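NADH:ubiquinone oxidoreductase, Na translocating, F subunit (Porphyromonas gingivalis, PDB 2R6H) holds FAD in a flavoprotein fragment that joins an FAD-binding beta-barrel domain to a Rossmann-like NAD-binding domain, as in the ferredoxin reductase family. Local coordinates at residues A[21-26]-A[104-109]; A[47-52]-A[79-84]; A[108-113]-A[123-128]; A[194-199]-A[227-232]. All blocks are in the same frame, centred on the assembly; numbering follows the deposited sequence.

Contact 1. Residues A[21-26]-A[104-109]. With FAD (flavin-adenine dinucleotide), chain H.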
# COMPACT_ATOMS: atom_id res chain seq x y z
N SER A 21 1.31 -7.01 7.64
CA SER A 21 1.75 -6.15 8.73
C SER A 21 0.62 -6.20 9.73
O SER A 21 -0.25 -7.06 9.62
CB SER A 21 1.91 -4.73 8.27
OG SER A 21 0.64 -4.19 8.02
N THR A 22 0.58 -5.27 10.67
CA THR A 22 -0.48 -5.32 11.68
C THR A 22 -1.88 -4.99 11.13
O THR A 22 -2.87 -5.58 11.55
CB THR A 22 -0.19 -4.43 12.87
OG1 THR A 22 0.94 -4.94 13.58
CG2 THR A 22 -1.39 -4.43 13.80
N PHE A 23 -1.95 -4.06 10.19
CA PHE A 23 -3.24 -3.67 9.67
C PHE A 23 -3.35 -3.78 8.13
O PHE A 23 -4.28 -3.25 7.52
CB PHE A 23 -3.54 -2.26 10.13
CG PHE A 23 -3.63 -2.14 11.61
CD1 PHE A 23 -4.52 -2.93 12.32
CD2 PHE A 23 -2.85 -1.23 12.29
CE1 PHE A 23 -4.61 -2.82 13.70
CE2 PHE A 23 -2.94 -1.12 13.66
CZ PHE A 23 -3.82 -1.91 14.37
N ILE A 24 -2.40 -4.48 7.52
CA ILE A 24 -2.50 -4.74 6.09
C ILE A 24 -2.43 -6.23 5.77
O ILE A 24 -1.42 -6.89 6.02
CB ILE A 24 -1.43 -3.98 5.32
CG1 ILE A 24 -1.37 -2.55 5.85
CG2 ILE A 24 -1.76 -3.99 3.84
CD1 ILE A 24 -0.26 -1.74 5.29
N LYS A 25 -3.53 -6.75 5.25
CA LYS A 25 -3.55 -8.11 4.73
C LYS A 25 -3.12 -8.10 3.27
O LYS A 25 -3.43 -7.18 2.51
CB LYS A 25 -4.94 -8.73 4.85
CG LYS A 25 -5.12 -9.49 6.13
CD LYS A 25 -6.58 -9.73 6.43
CE LYS A 25 -6.72 -10.54 7.71
NZ LYS A 25 -5.89 -11.77 7.65
N GLU A 26 -2.37 -9.13 2.89
CA GLU A 26 -2.05 -9.34 1.49
C GLU A 26 -3.14 -10.22 0.92
O GLU A 26 -3.18 -11.42 1.16
CB GLU A 26 -0.69 -9.98 1.32
CG GLU A 26 -0.23 -9.94 -0.09
CD GLU A 26 0.90 -10.90 -0.35
OE1 GLU A 26 1.04 -11.87 0.43
OE2 GLU A 26 1.64 -10.68 -1.32
N ASN A 104 -3.21 -5.08 -1.40
CA ASN A 104 -2.83 -4.75 -0.04
C ASN A 104 -3.95 -3.98 0.61
O ASN A 104 -4.22 -2.86 0.23
CB ASN A 104 -1.60 -3.87 -0.01
CG ASN A 104 -0.37 -4.57 -0.48
OD1 ASN A 104 -0.40 -5.78 -0.75
ND2 ASN A 104 0.72 -3.83 -0.59
N VAL A 105 -4.59 -4.57 1.62
CA VAL A 105 -5.74 -3.92 2.22
C VAL A 105 -5.52 -3.49 3.66
O VAL A 105 -5.27 -4.33 4.52
CB VAL A 105 -6.93 -4.84 2.20
CG1 VAL A 105 -8.14 -4.13 2.70
CG2 VAL A 105 -7.15 -5.31 0.79
N ARG A 106 -5.60 -2.19 3.90
CA ARG A 106 -5.56 -1.62 5.25
C ARG A 106 -6.96 -1.70 5.86
O ARG A 106 -7.93 -1.16 5.32
CB ARG A 106 -5.12 -0.16 5.17
CG ARG A 106 -5.16 0.65 6.48
CD ARG A 106 -3.97 0.31 7.35
NE ARG A 106 -3.57 1.36 8.30
CZ ARG A 106 -4.04 1.47 9.54
NH1 ARG A 106 -4.94 0.60 10.00
NH2 ARG A 106 -3.61 2.45 10.34
N ILE A 107 -7.08 -2.40 6.98
CA ILE A 107 -8.36 -2.47 7.69
C ILE A 107 -8.72 -1.10 8.30
O ILE A 107 -7.99 -0.56 9.14
CB ILE A 107 -8.33 -3.52 8.80
CG1 ILE A 107 -9.68 -3.63 9.45
CG2 ILE A 107 -7.29 -3.17 9.83
CD1 ILE A 107 -10.68 -4.35 8.63
N ALA A 108 -9.83 -0.53 7.86
CA ALA A 108 -10.17 0.83 8.26
C ALA A 108 -10.86 0.83 9.61
O ALA A 108 -12.09 0.92 9.68
CB ALA A 108 -11.04 1.47 7.23
N THR A 109 -10.07 0.71 10.68
CA THR A 109 -10.59 0.83 12.04
C THR A 109 -11.11 2.24 12.23
O THR A 109 -10.63 3.17 11.60
CB THR A 109 -9.48 0.63 13.07
OG1 THR A 109 -8.54 1.70 12.96
CG2 THR A 109 -8.75 -0.67 12.83
PA FAD H . -15.32 3.16 4.76
O1A FAD H . -15.26 3.87 3.42
O2A FAD H . -16.71 2.63 5.13
O5B FAD H . -14.78 4.13 5.95
C5B FAD H . -13.43 4.56 5.97
C4B FAD H . -13.05 5.05 7.36
O4B FAD H . -13.88 6.13 7.74
C3B FAD H . -13.21 3.96 8.41
O3B FAD H . -12.04 3.90 9.18
C2B FAD H . -14.36 4.41 9.29
O2B FAD H . -14.10 4.10 10.64
C1B FAD H . -14.38 5.91 9.06
N9A FAD H . -15.71 6.55 9.26
C8A FAD H . -16.93 6.17 8.74
N7A FAD H . -17.88 7.04 9.18
C5A FAD H . -17.29 7.98 9.97
C6A FAD H . -17.77 9.09 10.67
N6A FAD H . -19.08 9.35 10.71
N1A FAD H . -16.90 9.88 11.40
C2A FAD H . -15.55 9.57 11.44
N3A FAD H . -15.07 8.47 10.75
C4A FAD H . -15.92 7.68 10.02
N1 FAD H . -6.94 1.12 0.05
C2 FAD H . -6.12 0.06 0.32
O2 FAD H . -6.11 -0.40 1.46
N3 FAD H . -5.32 -0.48 -0.68
C4 FAD H . -5.35 0.05 -1.97
O4 FAD H . -4.66 -0.39 -2.91
C4X FAD H . -6.19 1.12 -2.23
N5 FAD H . -6.22 1.64 -3.50
C5X FAD H . -7.05 2.71 -3.75
C6 FAD H . -7.07 3.24 -5.04
C7 FAD H . -7.90 4.32 -5.34
C7M FAD H . -7.89 4.86 -6.75
C8 FAD H . -8.71 4.86 -4.34
C8M FAD H . -9.60 6.02 -4.63
C9 FAD H . -8.68 4.33 -3.06
C9A FAD H . -7.86 3.25 -2.75
N10 FAD H . -7.82 2.72 -1.47
C10 FAD H . -6.98 1.65 -1.21
C1' FAD H . -8.80 3.11 -0.40
C2' FAD H . -9.96 2.13 -0.44
O2' FAD H . -10.60 2.22 -1.69
C3' FAD H . -10.98 2.39 0.66
O3' FAD H . -11.24 3.77 0.79
C4' FAD H . -10.49 1.80 1.97
O4' FAD H . -10.53 0.41 1.81
C5' FAD H . -11.40 2.18 3.13
O5' FAD H . -12.73 2.03 2.70
P FAD H . -13.75 1.14 3.57
O1P FAD H . -14.98 0.81 2.76
O2P FAD H . -13.05 -0.10 4.08
O3P FAD H . -14.13 2.07 4.81
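Lys25 and Val105 form the hydrogen-bonded pair of two antiparallel strands whose axes approach to 4.6 Å. Val105 N donates to Lys25 O at 3.0 Å, nearly straight at 172°, and Lys25 N returns a bond to Val105 O at 3.1 Å. Beyond the strand ends Ile107 N reaches Phe23 O, also at 3.0 Å, and keeps to its carbonyl plane. The flanking residues of 104-106 direct their polar backbone atoms the other way, to the flavin: Asn104 O accepts from FAD N3 at 2.8 Å and Arg106 N donates to FAD O2 at 3.1 Å. Both of these bonds come from an outermost strand of the sheet. Side chains find partners further off. Lys25 NZ is gripped by Asn19 OD1 and the carbonyls of Asn17 and Asp60, while Glu26 OE2 bonds Tyr202 OH. Arg106, its CG anti to the backbone N (chi1 174°) and its chain bent at chi2, runs beside Phe23 in the same direction; ring and guanidinium planes are 14° apart, with Phe23 CD2 over one guanidinium face. Ile107 CG2 packs on Phe23 CD1 at 3.7 Å. An outermost strand of the antiparallel sheet that pairs with its neighbour on one side and with the pyrimidine end of the isoalloxazine on the other fits the flavin site of ferredoxin-reductase-like domains.

Contact 2. Residues A[47-52]-A[79-84]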
# COMPACT_ATOMS: atom_id res chain seq x y z
N ILE A 47 -13.76 -4.08 -5.92
CA ILE A 47 -14.44 -5.22 -5.33
C ILE A 47 -15.89 -4.90 -5.09
O ILE A 47 -16.23 -3.79 -4.67
CB ILE A 47 -13.83 -5.61 -3.97
CG1 ILE A 47 -12.31 -5.61 -4.03
CG2 ILE A 47 -14.35 -6.98 -3.53
CD1 ILE A 47 -11.75 -6.55 -5.05
N LYS A 48 -16.76 -5.87 -5.36
CA LYS A 48 -18.14 -5.76 -4.92
C LYS A 48 -18.20 -6.22 -3.48
O LYS A 48 -17.81 -7.34 -3.16
CB LYS A 48 -19.10 -6.58 -5.80
CG LYS A 48 -19.70 -5.79 -6.96
CD LYS A 48 -20.95 -6.44 -7.55
CE LYS A 48 -21.39 -5.72 -8.84
NZ LYS A 48 -22.60 -6.34 -9.47
N ILE A 49 -18.63 -5.33 -2.61
CA ILE A 49 -18.91 -5.66 -1.24
C ILE A 49 -20.43 -5.80 -1.08
O ILE A 49 -21.17 -4.84 -1.35
CB ILE A 49 -18.40 -4.56 -0.30
CG1 ILE A 49 -16.91 -4.73 -0.04
CG2 ILE A 49 -19.10 -4.64 1.00
CD1 ILE A 49 -16.06 -4.18 -1.12
N PRO A 50 -20.90 -6.97 -0.63
CA PRO A 50 -22.33 -7.26 -0.54
C PRO A 50 -22.91 -6.82 0.80
O PRO A 50 -22.17 -6.30 1.64
CB PRO A 50 -22.34 -8.77 -0.61
CG PRO A 50 -21.19 -9.11 0.30
CD PRO A 50 -20.12 -8.04 0.02
N LYS A 51 -24.21 -7.02 0.99
CA LYS A 51 -24.80 -6.84 2.31
C LYS A 51 -24.17 -7.90 3.21
O LYS A 51 -23.91 -9.01 2.76
CB LYS A 51 -26.32 -6.99 2.26
CG LYS A 51 -27.03 -5.92 1.44
CD LYS A 51 -28.57 -6.00 1.52
CE LYS A 51 -29.10 -5.56 2.89
NZ LYS A 51 -30.57 -5.32 2.94
N TYR A 52 -23.90 -7.56 4.46
CA TYR A 52 -23.23 -8.50 5.34
C TYR A 52 -23.11 -8.02 6.78
O TYR A 52 -23.44 -6.88 7.12
CB TYR A 52 -21.84 -8.80 4.80
CG TYR A 52 -20.85 -7.73 5.18
CD1 TYR A 52 -20.55 -6.69 4.31
CD2 TYR A 52 -20.22 -7.74 6.42
CE1 TYR A 52 -19.66 -5.71 4.66
CE2 TYR A 52 -19.33 -6.76 6.78
CZ TYR A 52 -19.05 -5.74 5.89
OH TYR A 52 -18.16 -4.75 6.24
N CYS A 79 -19.10 -4.93 12.34
CA CYS A 79 -19.47 -4.10 11.20
C CYS A 79 -20.64 -4.65 10.38
O CYS A 79 -20.58 -5.77 9.88
CB CYS A 79 -18.26 -3.85 10.28
SG CYS A 79 -18.57 -2.69 8.92
N LYS A 80 -21.69 -3.85 10.24
CA LYS A 80 -22.87 -4.20 9.47
C LYS A 80 -22.96 -3.36 8.19
O LYS A 80 -22.96 -2.13 8.24
CB LYS A 80 -24.12 -3.98 10.32
CG LYS A 80 -25.42 -4.47 9.72
CD LYS A 80 -25.92 -5.72 10.43
CE LYS A 80 -27.11 -6.37 9.69
NZ LYS A 80 -28.37 -5.55 9.74
N ASN A 81 -23.02 -4.00 7.03
CA ASN A 81 -23.26 -3.25 5.80
C ASN A 81 -24.64 -3.55 5.27
O ASN A 81 -24.98 -4.70 5.04
CB ASN A 81 -22.22 -3.61 4.74
CG ASN A 81 -22.47 -2.92 3.41
OD1 ASN A 81 -22.92 -1.77 3.37
ND2 ASN A 81 -22.18 -3.62 2.32
N GLU A 82 -25.46 -2.52 5.06
CA GLU A 82 -26.84 -2.77 4.67
C GLU A 82 -27.15 -2.39 3.24
O GLU A 82 -28.32 -2.34 2.85
CB GLU A 82 -27.81 -2.06 5.62
CG GLU A 82 -27.64 -2.46 7.08
CD GLU A 82 -28.58 -1.70 8.02
OE1 GLU A 82 -29.79 -2.04 8.05
OE2 GLU A 82 -28.10 -0.78 8.73
N GLU A 83 -26.12 -2.14 2.44
CA GLU A 83 -26.34 -1.86 1.03
C GLU A 83 -25.12 -2.19 0.17
O GLU A 83 -24.01 -1.75 0.45
CB GLU A 83 -26.76 -0.40 0.85
CG GLU A 83 -27.55 -0.11 -0.43
CD GLU A 83 -27.45 1.36 -0.85
OE1 GLU A 83 -26.70 2.11 -0.19
OE2 GLU A 83 -28.12 1.74 -1.85
N GLU A 84 -25.34 -2.98 -0.87
CA GLU A 84 -24.27 -3.38 -1.78
C GLU A 84 -23.49 -2.18 -2.26
O GLU A 84 -24.06 -1.12 -2.50
CB GLU A 84 -24.83 -4.17 -2.97
CG GLU A 84 -25.06 -5.63 -2.65
CD GLU A 84 -26.14 -6.28 -3.53
OE1 GLU A 84 -25.99 -6.24 -4.77
OE2 GLU A 84 -27.12 -6.82 -2.96
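Ile49 meets the Asn81 amide through its CG2 branch, 3.5 Å from Asn81 ND2, the two side chains crossing at about a right angle. Its carbonyl lies near Glu84, in a CA-H...O contact. At Pro50 the backbone carbonyl takes over: Asn81 ND2 donates to Pro50 O at 2.8 Å, but the bond is bent to 138° and the donor stands above the carbonyl plane. The same amide nitrogen also has a weak bond to Glu83 O. Lys51 lays its aliphatic chain against the turn, with CE 3.3 Å from Glu82 O; its ammonium stays 6.1 Å from Glu82 OE1, too far for a salt bridge. Tyr52 closes the pairing as the antiparallel hydrogen-bonded partner of Asn81, with Tyr52 N to Asn81 O at 3.1 Å and Asn81 N to Tyr52 O at 2.9 Å. Tyr52 CG sits between its own backbone N and carbonyl carbon (chi1 82°), and the ring packs against Asn81 CB; Cys79 SG lies obliquely, 5.4 Å from the ring centroid. Tyr52 OH is bonded to Ile127 O. Asn81, pairing through its backbone and donating through its side-chain amide, thus holds the turn to the strand end, while the nearby lysines and glutamates, not in contact, would probably add only long-range attraction.

Contact 3. Residues A[108-113]-A[123-128]. With FAD (flavin-adenine dinucleotide), chain H.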
# COMPACT_ATOMS: atom_id res chain seq x y z
N ALA A 108 -9.83 -0.53 7.86
CA ALA A 108 -10.17 0.83 8.26
C ALA A 108 -10.86 0.83 9.61
O ALA A 108 -12.09 0.92 9.68
CB ALA A 108 -11.04 1.47 7.23
N THR A 109 -10.07 0.71 10.68
CA THR A 109 -10.59 0.83 12.04
C THR A 109 -11.11 2.24 12.23
O THR A 109 -10.63 3.17 11.60
CB THR A 109 -9.48 0.63 13.07
OG1 THR A 109 -8.54 1.70 12.96
CG2 THR A 109 -8.75 -0.67 12.83
N PRO A 110 -12.09 2.41 13.12
CA PRO A 110 -12.62 3.75 13.41
C PRO A 110 -11.57 4.62 14.10
O PRO A 110 -10.48 4.15 14.39
CB PRO A 110 -13.78 3.46 14.38
CG PRO A 110 -14.08 2.00 14.23
CD PRO A 110 -12.77 1.36 13.89
N PRO A 111 -11.92 5.88 14.38
CA PRO A 111 -11.04 6.79 15.14
C PRO A 111 -10.94 6.40 16.62
O PRO A 111 -11.94 5.96 17.19
CB PRO A 111 -11.74 8.16 15.01
CG PRO A 111 -12.82 7.98 13.99
CD PRO A 111 -13.19 6.53 13.99
N PHE A 112 -9.77 6.57 17.23
CA PHE A 112 -9.62 6.23 18.64
C PHE A 112 -9.76 7.42 19.58
O PHE A 112 -8.84 8.23 19.71
CB PHE A 112 -8.32 5.48 18.92
CG PHE A 112 -8.24 4.95 20.33
CD1 PHE A 112 -7.67 5.72 21.34
CD2 PHE A 112 -8.78 3.71 20.65
CE1 PHE A 112 -7.61 5.24 22.65
CE2 PHE A 112 -8.73 3.23 21.96
CZ PHE A 112 -8.14 3.99 22.96
N ASP A 113 -10.91 7.50 20.25
CA ASP A 113 -11.24 8.59 21.17
C ASP A 113 -10.44 8.52 22.48
O ASP A 113 -10.86 7.85 23.41
CB ASP A 113 -12.75 8.59 21.45
CG ASP A 113 -13.17 9.68 22.43
OD1 ASP A 113 -12.45 10.70 22.54
OD2 ASP A 113 -14.23 9.52 23.09
N ILE A 123 -19.35 4.86 15.95
CA ILE A 123 -18.79 5.08 14.63
C ILE A 123 -18.40 3.75 14.00
O ILE A 123 -17.64 2.97 14.59
CB ILE A 123 -17.58 5.99 14.67
CG1 ILE A 123 -18.03 7.43 14.84
CG2 ILE A 123 -16.78 5.86 13.40
CD1 ILE A 123 -16.89 8.40 14.74
N LYS A 124 -18.94 3.49 12.80
CA LYS A 124 -18.72 2.24 12.09
C LYS A 124 -17.30 2.15 11.53
O LYS A 124 -16.74 3.14 11.09
CB LYS A 124 -19.70 2.10 10.93
CG LYS A 124 -20.97 1.32 11.22
CD LYS A 124 -21.43 0.56 9.97
CE LYS A 124 -22.87 0.90 9.56
NZ LYS A 124 -23.93 0.50 10.56
N PRO A 125 -16.73 0.93 11.56
CA PRO A 125 -15.49 0.67 10.83
C PRO A 125 -15.77 0.66 9.34
O PRO A 125 -16.93 0.80 8.94
CB PRO A 125 -15.09 -0.74 11.30
CG PRO A 125 -15.85 -0.96 12.56
CD PRO A 125 -17.13 -0.19 12.41
N GLY A 126 -14.72 0.51 8.54
CA GLY A 126 -14.84 0.53 7.09
C GLY A 126 -15.59 -0.65 6.52
O GLY A 126 -15.14 -1.79 6.65
N ILE A 127 -16.73 -0.40 5.87
CA ILE A 127 -17.59 -1.49 5.44
C ILE A 127 -16.92 -2.38 4.41
O ILE A 127 -17.26 -3.55 4.28
CB ILE A 127 -18.99 -1.01 4.92
CG1 ILE A 127 -18.89 -0.51 3.50
CG2 ILE A 127 -19.61 0.05 5.82
CD1 ILE A 127 -19.24 -1.56 2.50
N SER A 128 -15.95 -1.85 3.68
CA SER A 128 -15.28 -2.65 2.68
C SER A 128 -14.08 -3.39 3.25
O SER A 128 -14.02 -4.62 3.23
CB SER A 128 -14.84 -1.78 1.51
OG SER A 128 -13.99 -2.51 0.64
PA FAD H . -15.32 3.16 4.76
O1A FAD H . -15.26 3.87 3.42
O2A FAD H . -16.71 2.63 5.13
O5B FAD H . -14.78 4.13 5.95
C5B FAD H . -13.43 4.56 5.97
C4B FAD H . -13.05 5.05 7.36
O4B FAD H . -13.88 6.13 7.74
C3B FAD H . -13.21 3.96 8.41
O3B FAD H . -12.04 3.90 9.18
C2B FAD H . -14.36 4.41 9.29
O2B FAD H . -14.10 4.10 10.64
C1B FAD H . -14.38 5.91 9.06
N9A FAD H . -15.71 6.55 9.26
C8A FAD H . -16.93 6.17 8.74
N7A FAD H . -17.88 7.04 9.18
C5A FAD H . -17.29 7.98 9.97
C6A FAD H . -17.77 9.09 10.67
N6A FAD H . -19.08 9.35 10.71
N1A FAD H . -16.90 9.88 11.40
C2A FAD H . -15.55 9.57 11.44
N3A FAD H . -15.07 8.47 10.75
C4A FAD H . -15.92 7.68 10.02
N1 FAD H . -6.94 1.12 0.05
C2 FAD H . -6.12 0.06 0.32
O2 FAD H . -6.11 -0.40 1.46
N3 FAD H . -5.32 -0.48 -0.68
C4 FAD H . -5.35 0.05 -1.97
O4 FAD H . -4.66 -0.39 -2.91
C4X FAD H . -6.19 1.12 -2.23
N5 FAD H . -6.22 1.64 -3.50
C5X FAD H . -7.05 2.71 -3.75
C6 FAD H . -7.07 3.24 -5.04
C7 FAD H . -7.90 4.32 -5.34
C7M FAD H . -7.89 4.86 -6.75
C8 FAD H . -8.71 4.86 -4.34
C8M FAD H . -9.60 6.02 -4.63
C9 FAD H . -8.68 4.33 -3.06
C9A FAD H . -7.86 3.25 -2.75
N10 FAD H . -7.82 2.72 -1.47
C10 FAD H . -6.98 1.65 -1.21
C1' FAD H . -8.80 3.11 -0.40
C2' FAD H . -9.96 2.13 -0.44
O2' FAD H . -10.60 2.22 -1.69
C3' FAD H . -10.98 2.39 0.66
O3' FAD H . -11.24 3.77 0.79
C4' FAD H . -10.49 1.80 1.97
O4' FAD H . -10.53 0.41 1.81
C5' FAD H . -11.40 2.18 3.13
O5' FAD H . -12.73 2.03 2.70
P FAD H . -13.75 1.14 3.57
O1P FAD H . -14.98 0.81 2.76
O2P FAD H . -13.05 -0.10 4.08
O3P FAD H . -14.13 2.07 4.81
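Ala108 O receives Gly126 N at 2.9 Å, in the carbonyl plane, and also lies 3.0 Å from the ribose hydroxyl FAD O3B. That hydroxyl has Thr109 O within reach as well; both possible bonds are weak, and which carbonyl takes its proton is not settled. The neighbouring hydroxyl is clearer, since FAD O2B donates to Lys124 O at 2.8 Å. Both segments therefore offer backbone carbonyls to the same sugar, while their touching parts run nearly opposite ways, 159° apart. Next to these bonds is a seam of apolar side chains: Pro110 CG rests on Pro125 CG at 3.8 Å, the two rings oblique, and Pro111 CD meets Ile123 CG2 at 3.7 Å. Ile123 has CG1 anti to its carbonyl carbon (chi1 -77°), and its CD1 extends to the adenine, 3.7 Å from FAD N1A. Past Gly126 successive backbone amides lead toward helix 127-132 and meet the diphosphate. Ile127 N donates to FAD O2A at 3.1 Å with a 157° angle; the Ser128 N bond to FAD O1P is less sure because that oxygen is crowded in the model. These amides would probably help to offset phosphate charge. Ser129 N is also hydrogen-bonded to FAD. Carbonyls on the ribose, aliphatic side chains by the adenine and backbone amides at the diphosphate together fit the FAD cleft of ferredoxin-reductase-like flavoproteins.

Contact 4. Residues A[194-199]-A[227-232]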
# COMPACT_ATOMS: atom_id res chain seq x y z
N ALA A 194 7.49 3.27 7.52
CA ALA A 194 6.63 2.45 8.35
C ALA A 194 6.81 2.88 9.80
O ALA A 194 7.84 3.43 10.16
CB ALA A 194 6.95 0.97 8.17
N ARG A 195 5.80 2.64 10.64
CA ARG A 195 5.93 3.09 12.01
C ARG A 195 7.05 2.36 12.76
O ARG A 195 7.87 3.01 13.41
CB ARG A 195 4.59 3.10 12.75
CG ARG A 195 4.39 2.03 13.80
CD ARG A 195 3.01 2.16 14.46
NE ARG A 195 3.04 3.00 15.67
CZ ARG A 195 2.39 4.16 15.82
NH1 ARG A 195 1.64 4.66 14.83
NH2 ARG A 195 2.49 4.83 16.96
N SER A 196 7.13 1.04 12.65
CA SER A 196 8.21 0.26 13.29
C SER A 196 8.69 -0.94 12.47
O SER A 196 8.08 -1.29 11.46
CB SER A 196 7.79 -0.25 14.67
OG SER A 196 7.01 -1.43 14.56
N LYS A 197 9.74 -1.62 12.94
CA LYS A 197 10.28 -2.75 12.18
C LYS A 197 9.26 -3.82 11.84
O LYS A 197 9.32 -4.39 10.76
CB LYS A 197 11.47 -3.40 12.88
CG LYS A 197 12.18 -4.37 11.96
CD LYS A 197 13.56 -4.79 12.47
CE LYS A 197 13.50 -6.09 13.27
NZ LYS A 197 14.67 -6.98 12.98
N ASN A 198 8.32 -4.09 12.75
CA ASN A 198 7.35 -5.17 12.57
C ASN A 198 6.41 -4.91 11.39
O ASN A 198 5.81 -5.85 10.84
CB ASN A 198 6.52 -5.34 13.85
CG ASN A 198 5.68 -6.61 13.87
OD1 ASN A 198 6.16 -7.70 13.55
ND2 ASN A 198 4.42 -6.47 14.25
N GLU A 199 6.30 -3.65 11.00
CA GLU A 199 5.33 -3.24 10.00
C GLU A 199 5.87 -3.20 8.57
O GLU A 199 5.17 -2.80 7.64
CB GLU A 199 4.73 -1.89 10.39
CG GLU A 199 3.40 -2.00 11.13
CD GLU A 199 3.45 -2.95 12.32
OE1 GLU A 199 4.03 -2.58 13.37
OE2 GLU A 199 2.87 -4.05 12.22
N PRO A 227 11.91 -0.56 20.80
CA PRO A 227 13.13 -1.11 21.40
C PRO A 227 13.53 -2.48 20.85
O PRO A 227 14.71 -2.76 20.68
CB PRO A 227 12.75 -1.22 22.87
CG PRO A 227 11.81 -0.07 23.09
CD PRO A 227 11.06 0.12 21.80
N GLU A 228 12.56 -3.32 20.55
CA GLU A 228 12.87 -4.66 20.05
C GLU A 228 13.39 -4.68 18.62
O GLU A 228 13.76 -5.74 18.10
CB GLU A 228 11.63 -5.55 20.12
CG GLU A 228 10.37 -4.98 19.49
CD GLU A 228 9.47 -4.31 20.52
OE1 GLU A 228 10.00 -3.51 21.35
OE2 GLU A 228 8.25 -4.59 20.50
N ASP A 229 13.41 -3.53 17.96
CA ASP A 229 13.74 -3.50 16.55
C ASP A 229 15.25 -3.58 16.33
O ASP A 229 15.71 -4.01 15.28
CB ASP A 229 13.17 -2.25 15.88
CG ASP A 229 11.65 -2.20 15.94
OD1 ASP A 229 11.08 -1.09 15.90
OD2 ASP A 229 11.02 -3.28 16.02
N ASN A 230 16.00 -3.15 17.35
CA ASN A 230 17.45 -3.09 17.25
C ASN A 230 17.81 -2.32 16.00
O ASN A 230 18.61 -2.76 15.18
CB ASN A 230 18.05 -4.50 17.20
CG ASN A 230 17.70 -5.32 18.44
OD1 ASN A 230 17.77 -4.82 19.57
ND2 ASN A 230 17.33 -6.59 18.24
N TRP A 231 17.19 -1.15 15.87
CA TRP A 231 17.13 -0.46 14.60
C TRP A 231 18.25 0.55 14.36
O TRP A 231 18.33 1.59 15.02
CB TRP A 231 15.79 0.22 14.42
CG TRP A 231 15.67 0.82 13.08
CD1 TRP A 231 15.72 2.14 12.75
CD2 TRP A 231 15.50 0.11 11.85
NE1 TRP A 231 15.57 2.29 11.40
CE2 TRP A 231 15.43 1.06 10.82
CE3 TRP A 231 15.39 -1.25 11.53
CZ2 TRP A 231 15.27 0.70 9.49
CZ3 TRP A 231 15.23 -1.60 10.20
CH2 TRP A 231 15.17 -0.63 9.20
N THR A 232 19.07 0.24 13.37
CA THR A 232 20.28 0.97 13.07
C THR A 232 20.08 1.97 11.92
O THR A 232 20.91 2.87 11.70
CB THR A 232 21.34 -0.06 12.69
OG1 THR A 232 22.21 -0.26 13.80
CG2 THR A 232 22.14 0.40 11.52
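Asp229 and Lys197 carry the polar part of this contact through a single weak hydrogen bond: Lys197 N donates to Asp229 OD1 at 3.3 Å, long although nearly straight at 171°. The same carboxylate oxygen accepts from Gln226 N, so it ties the backbone of its own loop to the first residue of the 3-10 segment 197-199. Charge probably adds little, since Lys197 NZ remains 6.0 Å from Asp229 OD2 and makes no salt bridge with it. Van der Waals contacts, mostly of carbon on oxygen, make up the rest. Lys197 CG is anti to the backbone N (chi1 -168°), which sends the chain alongside Asp229: CB rests against the carboxylate, while CD and CE each pass 3.6 Å from Asp229 O. Further out, Lys197 CD touches Trp231 CE3 at 4.1 Å, approaching the indole obliquely. From the first loop Ser196 CB lies 3.6 Å from Asp229 OD1. The indole itself leans on Ile220 and Leu222 of strand 216-222, and its NE1 bonds Tyr234 O. What meets here are the loops that follow two neighbouring parallel strands, 188-194 and 216-222, at the C-terminal edge of the sheet, as expected of the Rossmann-like NAD-binding domain.

Overall arrangement
Contacts 1 and 3 share Ala108 and Thr109, and both touch FAD: contact 1 holds the pyrimidine end of the flavin, contact 3 the ribose, adenine and diphosphate, with centres 13 Å apart. Contact 2 holds none of the residues that touch FAD in contacts 1 and 3. Its centre is 15 Å from that of contact 3, yet the two touch where Ile49 CG2 packs on Ile127 CD1 at 3.4 Å. The side chain of Ile49 comes within about 6 Å of FAD. Contact 4 belongs to the other domain. Its centre is 18 Å from that of contact 1, and Thr22 OG1 and Glu199 OE2, 2.5 Å apart, probably bond across the domain interface. Contacts 2 and 4 are farthest apart, 36 Å between centres.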